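Local coordinates for protein vibralactone Cyclase (Boreostereum vibrans, PDB 6KD0) that probably catalyses, as an alpha/beta-hydrolase-fold enzyme, the cyclization that forms the fused bicyclic beta-lactone of vibralactone, at residues A234-S238 / P310-L316. Sequence-based numbering, arbitrary orientation.
Sequences APLLS and PHAFHML
Leu237 and His311 both carry CG anti to the backbone N (chi1 -179° and -166°), which brings a leucine methyl over the imidazole. Leu237 CD2 lies 3.8 Å from the centroid of the His311 ring, only 12° off the normal, a CH-pi contact over one face. Leu236 instead turns CG anti to its carbonyl carbon and sends its two methyls to different partners. Leu236 CD1 packs against Pro310 CG at 3.7 Å. Leu236 CD1 also approaches His311 O at 3.4 Å. Leu236 CD2 meets Leu316 CD2, on helix 313-316, tip to tip at 3.6 Å. Pro235 and Pro310 touch through their CB atoms. No direct hydrogen bond joins the segments. One water bridges them, donating to Pro235 O (2.7 Å) and accepting from His311 N (2.9 Å). Both segments form type II turns, Ala234 to Leu237 and Pro310 to Phe313. His311 ND1 is hydrogen-bonded to Asp281 and NE2 to Ser177, in a GxSxG sequence that probably forms the nucleophile elbow, consistent with the Ser-His-Asp triad of this fold. The loop before helix 239-249 therefore gives the probable catalytic histidine an apolar cover on one ring face, while its ring nitrogens bond to the other members of the probable triad.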
loop_
_atom_site.group_PDB
_atom_site.type_symbol
_atom_site.label_atom_id
_atom_site.label_comp_id
_atom_site.label_asym_id
_atom_site.label_seq_id
_atom_site.Cartn_x
_atom_site.Cartn_y
_atom_site.Cartn_z
ATOM N N ALA A 234 -15.638 -9.239 9.379
ATOM C CA ALA A 234 -14.324 -9.846 9.529
ATOM C C ALA A 234 -13.505 -9.088 10.574
ATOM O O ALA A 234 -13.697 -7.886 10.776
ATOM C CB ALA A 234 -13.576 -9.863 8.201
ATOM N N PRO A 235 -12.586 -9.770 11.255
ATOM C CA PRO A 235 -11.668 -9.066 12.150
ATOM C C PRO A 235 -10.970 -7.917 11.435
ATOM O O PRO A 235 -10.628 -8.008 10.250
ATOM C CB PRO A 235 -10.670 -10.158 12.555
ATOM C CG PRO A 235 -11.405 -11.439 12.363
ATOM C CD PRO A 235 -12.275 -11.208 11.168
ATOM N N LEU A 236 -10.779 -6.821 12.174
ATOM C CA LEU A 236 -9.934 -5.680 11.821
ATOM C C LEU A 236 -10.516 -4.805 10.712
ATOM O O LEU A 236 -10.066 -3.678 10.543
ATOM C CB LEU A 236 -8.510 -6.129 11.419
ATOM C CG LEU A 236 -7.709 -6.980 12.410
ATOM C CD1 LEU A 236 -6.331 -7.257 11.846
ATOM C CD2 LEU A 236 -7.601 -6.299 13.779
ATOM N N LEU A 237 -11.495 -5.289 9.943
ATOM C CA LEU A 237 -12.148 -4.436 8.952
ATOM C C LEU A 237 -13.524 -4.984 8.604
ATOM O O LEU A 237 -13.638 -6.038 7.971
ATOM C CB LEU A 237 -11.304 -4.306 7.678
ATOM C CG LEU A 237 -11.932 -3.398 6.611
ATOM C CD1 LEU A 237 -12.038 -1.946 7.113
ATOM C CD2 LEU A 237 -11.135 -3.462 5.290
ATOM N N SER A 238 -14.568 -4.275 9.008
ATOM C CA SER A 238 -15.938 -4.648 8.708
ATOM C C SER A 238 -16.418 -3.865 7.491
ATOM O O SER A 238 -15.815 -2.862 7.103
ATOM C CB SER A 238 -16.830 -4.380 9.920
ATOM O OG SER A 238 -16.894 -2.987 10.192
ATOM N N PRO A 310 -7.137 -11.695 8.297
ATOM C CA PRO A 310 -7.832 -10.445 7.985
ATOM C C PRO A 310 -6.918 -9.374 7.388
ATOM O O PRO A 310 -5.690 -9.481 7.339
ATOM C CB PRO A 310 -8.351 -10.013 9.354
ATOM C CG PRO A 310 -7.285 -10.469 10.283
ATOM C CD PRO A 310 -6.863 -11.814 9.742
ATOM N N HIS A 311 -7.576 -8.312 6.942
ATOM C CA HIS A 311 -6.950 -7.090 6.446
ATOM C C HIS A 311 -5.898 -6.560 7.413
ATOM O O HIS A 311 -6.197 -6.263 8.575
ATOM C CB HIS A 311 -8.055 -6.057 6.241
ATOM C CG HIS A 311 -7.658 -4.864 5.428
ATOM N ND1 HIS A 311 -7.812 -4.815 4.060
ATOM C CD2 HIS A 311 -7.192 -3.651 5.801
ATOM C CE1 HIS A 311 -7.444 -3.625 3.620
ATOM N NE2 HIS A 311 -7.060 -2.901 4.657
ATOM N N ALA A 312 -4.661 -6.455 6.931
ATOM C CA ALA A 312 -3.556 -5.859 7.680
ATOM C C ALA A 312 -3.176 -6.650 8.920
ATOM O O ALA A 312 -2.660 -6.064 9.884
ATOM C CB ALA A 312 -3.866 -4.420 8.102
ATOM N N PHE A 313 -3.442 -7.964 8.929
ATOM C CA PHE A 313 -3.080 -8.779 10.086
ATOM C C PHE A 313 -1.580 -8.755 10.340
ATOM O O PHE A 313 -1.151 -8.937 11.482
ATOM C CB PHE A 313 -3.543 -10.218 9.895
ATOM C CG PHE A 313 -2.562 -11.054 9.124
ATOM C CD1 PHE A 313 -2.516 -10.987 7.740
ATOM C CD2 PHE A 313 -1.667 -11.881 9.787
ATOM C CE1 PHE A 313 -1.595 -11.751 7.026
ATOM C CE2 PHE A 313 -0.747 -12.633 9.081
ATOM C CZ PHE A 313 -0.712 -12.567 7.702
ATOM N N HIS A 314 -0.761 -8.543 9.294
ATOM C CA HIS A 314 0.683 -8.541 9.496
ATOM C C HIS A 314 1.189 -7.270 10.161
ATOM O O HIS A 314 2.297 -7.277 10.695
ATOM C CB HIS A 314 1.418 -8.804 8.169
ATOM C CG HIS A 314 1.651 -7.593 7.318
ATOM N ND1 HIS A 314 0.634 -6.928 6.668
ATOM C CD2 HIS A 314 2.797 -6.968 6.960
ATOM C CE1 HIS A 314 1.141 -5.929 5.970
ATOM N NE2 HIS A 314 2.451 -5.929 6.131
ATOM N N MET A 315 0.409 -6.188 10.160
ATOM C CA MET A 315 0.794 -4.963 10.856
ATOM C C MET A 315 0.397 -4.993 12.315
ATOM O O MET A 315 1.042 -4.349 13.152
ATOM C CB MET A 315 0.141 -3.741 10.206
ATOM C CG MET A 315 0.542 -3.514 8.756
ATOM S SD MET A 315 2.298 -3.174 8.536
ATOM C CE MET A 315 2.403 -1.544 9.279
ATOM N N LEU A 316 -0.653 -5.725 12.634
ATOM C CA LEU A 316 -1.112 -5.822 14.007
ATOM C C LEU A 316 -0.579 -7.048 14.729
ATOM O O LEU A 316 -0.568 -7.057 15.964
ATOM C CB LEU A 316 -2.639 -5.827 14.042
ATOM C CG LEU A 316 -3.242 -4.420 14.078
ATOM C CD1 LEU A 316 -3.172 -3.712 12.696
ATOM C CD2 LEU A 316 -4.650 -4.462 14.601
HETATM O O HOH W 1 -10.418 -7.979 7.514
#